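Local coordinates for protein BspA (BspA_V) (Streptococcus agalactiae serotype III, PDB 5DZ8) that forms the variable domain of a cell wall-anchored streptococcal adhesin, the part of the polypeptide that probably takes part in attachment to host or microbial surfaces, at residues V69-Y83 with F119-Y133. Residues are numbered along the deposited sequence; the frame is centred on the assembly and turned at random.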
loop_
_atom_site.group_PDB
_atom_site.type_symbol
_atom_site.label_atom_id
_atom_site.label_comp_id
_atom_site.label_asym_id
_atom_site.label_seq_id
_atom_site.Cartn_x
_atom_site.Cartn_y
_atom_site.Cartn_z
ATOM N N VAL A 69 -11.873 -19.749 37.954
ATOM C CA VAL A 69 -10.604 -20.119 37.399
ATOM C C VAL A 69 -9.798 -18.858 37.074
ATOM O O VAL A 69 -10.383 -17.807 36.851
ATOM C CB VAL A 69 -10.823 -20.963 36.154
ATOM C CG1 VAL A 69 -11.437 -20.105 35.019
ATOM C CG2 VAL A 69 -9.508 -21.599 35.702
ATOM N N THR A 70 -8.457 -18.942 37.130
ATOM C CA THR A 70 -7.581 -17.849 36.700
ATOM C C THR A 70 -6.859 -18.337 35.457
ATOM O O THR A 70 -6.209 -19.394 35.465
ATOM C CB THR A 70 -6.526 -17.425 37.746
ATOM O OG1 THR A 70 -7.112 -17.240 39.033
ATOM C CG2 THR A 70 -5.943 -16.140 37.341
ATOM N N ALA A 71 -7.011 -17.579 34.389
ATOM C CA ALA A 71 -6.380 -17.857 33.135
ATOM C C ALA A 71 -5.206 -16.906 32.985
ATOM O O ALA A 71 -5.406 -15.718 32.988
ATOM C CB ALA A 71 -7.373 -17.621 31.989
ATOM N N PHE A 72 -4.013 -17.445 32.797
ATOM C CA PHE A 72 -2.802 -16.647 32.564
ATOM C C PHE A 72 -2.485 -16.734 31.098
ATOM O O PHE A 72 -2.266 -17.811 30.579
ATOM C CB PHE A 72 -1.618 -17.211 33.356
ATOM C CG PHE A 72 -1.716 -16.973 34.852
ATOM C CD1 PHE A 72 -1.262 -15.774 35.419
ATOM C CD2 PHE A 72 -2.268 -17.944 35.706
ATOM C CE1 PHE A 72 -1.387 -15.545 36.799
ATOM C CE2 PHE A 72 -2.367 -17.720 37.080
ATOM C CZ PHE A 72 -1.934 -16.509 37.621
ATOM N N VAL A 73 -2.481 -15.600 30.424
ATOM C CA VAL A 73 -2.108 -15.566 29.030
ATOM C C VAL A 73 -0.729 -14.932 28.979
ATOM O O VAL A 73 -0.614 -13.721 28.912
ATOM C CB VAL A 73 -3.107 -14.781 28.196
ATOM C CG1 VAL A 73 -2.831 -14.952 26.696
ATOM C CG2 VAL A 73 -4.525 -15.204 28.542
ATOM N N ASP A 74 0.295 -15.782 28.959
ATOM C CA ASP A 74 1.682 -15.366 29.150
ATOM C C ASP A 74 2.241 -14.696 27.920
ATOM O O ASP A 74 2.703 -13.552 28.007
ATOM C CB ASP A 74 2.539 -16.542 29.584
ATOM C CG ASP A 74 2.080 -17.115 30.926
ATOM O OD1 ASP A 74 1.910 -16.313 31.888
ATOM O OD2 ASP A 74 1.813 -18.351 31.001
ATOM N N SER A 75 2.113 -15.362 26.776
ATOM C CA SER A 75 2.609 -14.839 25.538
ATOM C C SER A 75 1.962 -15.547 24.365
ATOM O O SER A 75 1.211 -16.474 24.558
ATOM C CB SER A 75 4.110 -15.074 25.522
ATOM O OG SER A 75 4.344 -16.486 25.491
ATOM N N VAL A 76 2.318 -15.141 23.151
ATOM C CA VAL A 76 1.875 -15.815 21.967
ATOM C C VAL A 76 3.023 -15.942 20.967
ATOM O O VAL A 76 3.740 -14.979 20.736
ATOM C CB VAL A 76 0.676 -15.118 21.319
ATOM C CG1 VAL A 76 0.949 -13.641 21.031
ATOM C CG2 VAL A 76 0.275 -15.853 20.049
ATOM N N THR A 77 3.195 -17.148 20.408
ATOM C CA THR A 77 4.291 -17.395 19.552
ATOM C C THR A 77 3.779 -17.596 18.158
ATOM O O THR A 77 2.855 -18.354 17.968
ATOM C CB THR A 77 5.074 -18.637 20.016
ATOM O OG1 THR A 77 5.617 -18.360 21.301
ATOM C CG2 THR A 77 6.238 -18.909 19.063
ATOM N N LEU A 78 4.368 -16.912 17.190
ATOM C CA LEU A 78 4.138 -17.228 15.795
ATOM C C LEU A 78 5.254 -18.132 15.241
ATOM O O LEU A 78 6.424 -17.797 15.356
ATOM C CB LEU A 78 4.038 -15.971 14.950
ATOM C CG LEU A 78 2.870 -14.978 15.164
ATOM C CD1 LEU A 78 1.472 -15.608 15.173
ATOM C CD2 LEU A 78 3.071 -14.182 16.429
ATOM N N TYR A 79 4.857 -19.224 14.594
ATOM C CA TYR A 79 5.778 -20.184 14.019
ATOM C C TYR A 79 6.018 -19.876 12.559
ATOM O O TYR A 79 7.100 -19.431 12.195
ATOM C CB TYR A 79 5.251 -21.611 14.168
ATOM C CG TYR A 79 5.093 -22.137 15.596
ATOM C CD1 TYR A 79 5.877 -21.688 16.646
ATOM C CD2 TYR A 79 4.188 -23.167 15.864
ATOM C CE1 TYR A 79 5.706 -22.189 17.928
ATOM C CE2 TYR A 79 4.035 -23.696 17.132
ATOM C CZ TYR A 79 4.781 -23.198 18.161
ATOM O OH TYR A 79 4.590 -23.746 19.383
ATOM N N LYS A 80 5.015 -20.073 11.713
ATOM C CA LYS A 80 5.244 -19.976 10.284
ATOM C C LYS A 80 4.146 -19.236 9.557
ATOM O O LYS A 80 2.990 -19.278 9.946
ATOM C CB LYS A 80 5.382 -21.374 9.676
ATOM C CG LYS A 80 6.667 -22.077 10.067
ATOM C CD LYS A 80 6.922 -23.364 9.262
ATOM C CE LYS A 80 8.048 -24.223 9.858
ATOM N NZ LYS A 80 9.295 -23.419 10.177
ATOM N N TYR A 81 4.534 -18.605 8.469
ATOM C CA TYR A 81 3.619 -18.178 7.455
ATOM C C TYR A 81 3.937 -18.840 6.132
ATOM O O TYR A 81 5.006 -18.613 5.569
ATOM C CB TYR A 81 3.624 -16.662 7.285
ATOM C CG TYR A 81 2.614 -16.189 6.244
ATOM C CD1 TYR A 81 1.244 -16.294 6.479
ATOM C CD2 TYR A 81 3.034 -15.695 5.007
ATOM C CE1 TYR A 81 0.315 -15.901 5.520
ATOM C CE2 TYR A 81 2.113 -15.305 4.033
ATOM C CZ TYR A 81 0.767 -15.401 4.295
ATOM O OH TYR A 81 -0.138 -15.013 3.341
ATOM N N GLU A 82 2.962 -19.593 5.637
ATOM C CA GLU A 82 3.050 -20.287 4.400
ATOM C C GLU A 82 1.973 -19.850 3.396
ATOM O O GLU A 82 0.818 -19.544 3.789
ATOM C CB GLU A 82 2.868 -21.787 4.633
ATOM C CG GLU A 82 3.959 -22.424 5.473
ATOM C CD GLU A 82 3.527 -23.725 6.134
ATOM O OE1 GLU A 82 2.708 -24.461 5.543
ATOM O OE2 GLU A 82 4.007 -24.034 7.253
ATOM N N TYR A 83 2.374 -19.878 2.112
ATOM C CA TYR A 83 1.550 -19.535 1.029
ATOM C C TYR A 83 1.728 -20.522 -0.074
ATOM O O TYR A 83 2.833 -20.706 -0.549
ATOM C CB TYR A 83 1.842 -18.119 0.538
ATOM C CG TYR A 83 0.931 -17.713 -0.623
ATOM C CD1 TYR A 83 -0.379 -17.292 -0.417
ATOM C CD2 TYR A 83 1.362 -17.822 -1.926
ATOM C CE1 TYR A 83 -1.188 -16.924 -1.487
ATOM C CE2 TYR A 83 0.543 -17.490 -3.009
ATOM C CZ TYR A 83 -0.714 -17.022 -2.794
ATOM O OH TYR A 83 -1.483 -16.683 -3.893
ATOM N N PHE A 119 5.636 -20.546 -0.969
ATOM C CA PHE A 119 6.778 -20.396 -0.053
ATOM C C PHE A 119 6.373 -20.657 1.374
ATOM O O PHE A 119 5.173 -20.731 1.715
ATOM C CB PHE A 119 7.389 -18.996 -0.153
ATOM C CG PHE A 119 6.423 -17.896 0.245
ATOM C CD1 PHE A 119 6.158 -17.611 1.600
ATOM C CD2 PHE A 119 5.679 -17.221 -0.731
ATOM C CE1 PHE A 119 5.247 -16.618 1.952
ATOM C CE2 PHE A 119 4.758 -16.255 -0.369
ATOM C CZ PHE A 119 4.561 -15.940 0.968
ATOM N N ALA A 120 7.401 -20.719 2.226
ATOM C CA ALA A 120 7.219 -20.775 3.662
ATOM C C ALA A 120 8.269 -19.948 4.369
ATOM O O ALA A 120 9.452 -20.112 4.128
ATOM C CB ALA A 120 7.278 -22.214 4.141
ATOM N N GLU A 121 7.832 -19.071 5.245
ATOM C CA GLU A 121 8.719 -18.260 6.032
ATOM C C GLU A 121 8.562 -18.654 7.480
ATOM O O GLU A 121 7.437 -18.829 7.982
ATOM C CB GLU A 121 8.284 -16.802 5.962
ATOM C CG GLU A 121 8.222 -16.222 4.566
ATOM C CD GLU A 121 9.591 -16.169 3.890
ATOM O OE1 GLU A 121 10.596 -16.083 4.607
ATOM O OE2 GLU A 121 9.658 -16.222 2.640
ATOM N N THR A 122 9.683 -18.711 8.152
ATOM C CA THR A 122 9.769 -19.012 9.538
ATOM C C THR A 122 9.905 -17.740 10.341
ATOM O O THR A 122 10.810 -16.978 10.137
ATOM C CB THR A 122 10.994 -19.911 9.837
ATOM O OG1 THR A 122 10.775 -21.179 9.224
ATOM C CG2 THR A 122 11.146 -20.131 11.328
ATOM N N LEU A 123 9.040 -17.571 11.317
ATOM C CA LEU A 123 9.091 -16.412 12.184
ATOM C C LEU A 123 9.711 -16.790 13.519
ATOM O O LEU A 123 10.673 -16.195 13.935
ATOM C CB LEU A 123 7.668 -15.895 12.428
ATOM C CG LEU A 123 6.985 -15.073 11.332
ATOM C CD1 LEU A 123 6.576 -15.906 10.180
ATOM C CD2 LEU A 123 5.738 -14.440 11.887
ATOM N N ASN A 124 9.118 -17.776 14.205
ATOM C CA ASN A 124 9.484 -18.142 15.566
ATOM C C ASN A 124 9.598 -16.956 16.505
ATOM O O ASN A 124 10.529 -16.858 17.250
ATOM C CB ASN A 124 10.744 -19.012 15.565
ATOM C CG ASN A 124 10.517 -20.356 14.921
ATOM O OD1 ASN A 124 9.385 -20.844 14.804
ATOM N ND2 ASN A 124 11.599 -20.974 14.482
ATOM N N LYS A 125 8.615 -16.068 16.462
ATOM C CA LYS A 125 8.559 -14.877 17.314
ATOM C C LYS A 125 7.536 -14.992 18.411
ATOM O O LYS A 125 6.382 -15.311 18.129
ATOM C CB LYS A 125 8.357 -13.644 16.466
ATOM C CG LYS A 125 9.678 -13.262 15.779
ATOM C CD LYS A 125 9.452 -12.277 14.653
ATOM C CE LYS A 125 10.558 -11.232 14.516
ATOM N NZ LYS A 125 11.584 -11.696 13.575
ATOM N N THR A 126 7.997 -14.802 19.660
ATOM C CA THR A 126 7.206 -14.771 20.834
ATOM C C THR A 126 7.012 -13.350 21.307
ATOM O O THR A 126 7.973 -12.654 21.473
ATOM C CB THR A 126 7.855 -15.603 21.909
ATOM O OG1 THR A 126 8.011 -16.896 21.371
ATOM C CG2 THR A 126 6.957 -15.674 23.147
ATOM N N LEU A 127 5.761 -12.935 21.432
ATOM C CA LEU A 127 5.351 -11.651 21.882
ATOM C C LEU A 127 4.754 -11.803 23.272
ATOM O O LEU A 127 3.752 -12.509 23.474
ATOM C CB LEU A 127 4.284 -11.108 20.953
ATOM C CG LEU A 127 4.425 -11.288 19.429
ATOM C CD1 LEU A 127 3.364 -10.461 18.717
ATOM C CD2 LEU A 127 5.781 -10.918 18.885
ATOM N N GLN A 128 5.341 -11.112 24.235
ATOM C CA GLN A 128 4.906 -11.192 25.640
ATOM C C GLN A 128 3.581 -10.440 25.847
ATOM O O GLN A 128 3.357 -9.436 25.258
ATOM C CB GLN A 128 5.996 -10.690 26.583
ATOM C CG GLN A 128 7.284 -11.501 26.498
ATOM C CD GLN A 128 7.198 -12.856 27.189
ATOM O OE1 GLN A 128 6.647 -12.995 28.273
ATOM N NE2 GLN A 128 7.767 -13.860 26.563
ATOM N N LEU A 129 2.701 -11.004 26.649
ATOM C CA LEU A 129 1.394 -10.463 26.881
ATOM C C LEU A 129 1.246 -10.267 28.354
ATOM O O LEU A 129 0.826 -9.220 28.735
ATOM C CB LEU A 129 0.280 -11.444 26.363
ATOM C CG LEU A 129 0.312 -11.731 24.868
ATOM C CD1 LEU A 129 -0.601 -12.860 24.474
ATOM C CD2 LEU A 129 -0.040 -10.485 24.085
ATOM N N ASN A 130 1.520 -11.292 29.166
ATOM C CA ASN A 130 1.342 -11.214 30.649
ATOM C C ASN A 130 0.003 -10.683 31.066
ATOM O O ASN A 130 -0.102 -9.638 31.696
ATOM C CB ASN A 130 2.412 -10.344 31.300
ATOM C CG ASN A 130 3.801 -10.832 30.984
ATOM O OD1 ASN A 130 4.128 -11.996 31.218
ATOM N ND2 ASN A 130 4.594 -9.978 30.394
ATOM N N LEU A 131 -1.021 -11.403 30.657
ATOM C CA LEU A 131 -2.377 -11.018 30.952
ATOM C C LEU A 131 -2.903 -12.058 31.901
ATOM O O LEU A 131 -2.405 -13.196 31.937
ATOM C CB LEU A 131 -3.188 -10.960 29.691
ATOM C CG LEU A 131 -2.645 -10.085 28.577
ATOM C CD1 LEU A 131 -3.352 -10.485 27.300
ATOM C CD2 LEU A 131 -2.855 -8.600 28.843
ATOM N N LYS A 132 -3.873 -11.643 32.708
ATOM C CA LYS A 132 -4.508 -12.531 33.701
ATOM C C LYS A 132 -6.011 -12.217 33.719
ATOM O O LYS A 132 -6.399 -11.046 33.769
ATOM C CB LYS A 132 -3.883 -12.311 35.054
ATOM C CG LYS A 132 -4.569 -13.009 36.211
ATOM C CD LYS A 132 -3.656 -13.087 37.439
ATOM C CE LYS A 132 -3.828 -11.933 38.406
ATOM N NZ LYS A 132 -4.621 -12.279 39.648
ATOM N N TYR A 133 -6.845 -13.248 33.594
ATOM C CA TYR A 133 -8.307 -13.070 33.706
ATOM C C TYR A 133 -8.837 -13.974 34.784
ATOM O O TYR A 133 -8.685 -15.193 34.744
ATOM C CB TYR A 133 -9.015 -13.333 32.419
ATOM C CG TYR A 133 -8.467 -12.427 31.375
ATOM C CD1 TYR A 133 -8.990 -11.159 31.168
ATOM C CD2 TYR A 133 -7.386 -12.840 30.594
ATOM C CE1 TYR A 133 -8.450 -10.336 30.210
ATOM C CE2 TYR A 133 -6.838 -12.018 29.641
ATOM C CZ TYR A 133 -7.341 -10.779 29.463
ATOM O OH TYR A 133 -6.733 -10.005 28.496
HETATM O O HOH W 1 0.313 -13.938 32.544
HETATM O O HOH W 2 8.708 -23.093 13.319
#
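Two long antiparallel strands, 69-83 and 119-133, make one edge of the six-stranded sheet of this adhesin domain, and two G1 beta bulges interrupt their pairing, N130-L131 opposite V73 and N124-K125 opposite L78. At the first, the carbonyl of D74 takes two backbone N-H groups from the same face of its plane: N130 N lies 2.8 Å from D74 O, and L129 N donates to it as well. The carbonyl of Y79 likewise accepts two N-H groups at the second bulge, L123 N at 2.8 Å from Y79 O and N124 N at a longer distance. A water ties D74 OD1 to L131 O, while D74 OD2 is held by H60.

The largely apolar face of the pair turns toward the second sheet. There V73 sends CG1, anti to its backbone N (chi1 -170°), to 3.8 Å from L129 CD1, while its CG2 meets the edge of the Y133 ring. L129 CD1 also meets V76 CG1, and L78 CB packs on L123 CD2.

The other face carries polar pairs. T77 OG1 and T126 OG1 share a hydrogen bond of 2.8 Å, and N58 also bonds T77 OG1. K80, running alongside T122, bends at its last torsion (chi4 -48°) and donates from NZ to T122 OG1 at 2.8 Å.

At the far end F119 turns its ring against Y83, whose CB makes a CH-pi contact over one ring face, 3.8 Å from the F119 centroid, while Y81 CD2 meets the edge of that ring at F119 CE1.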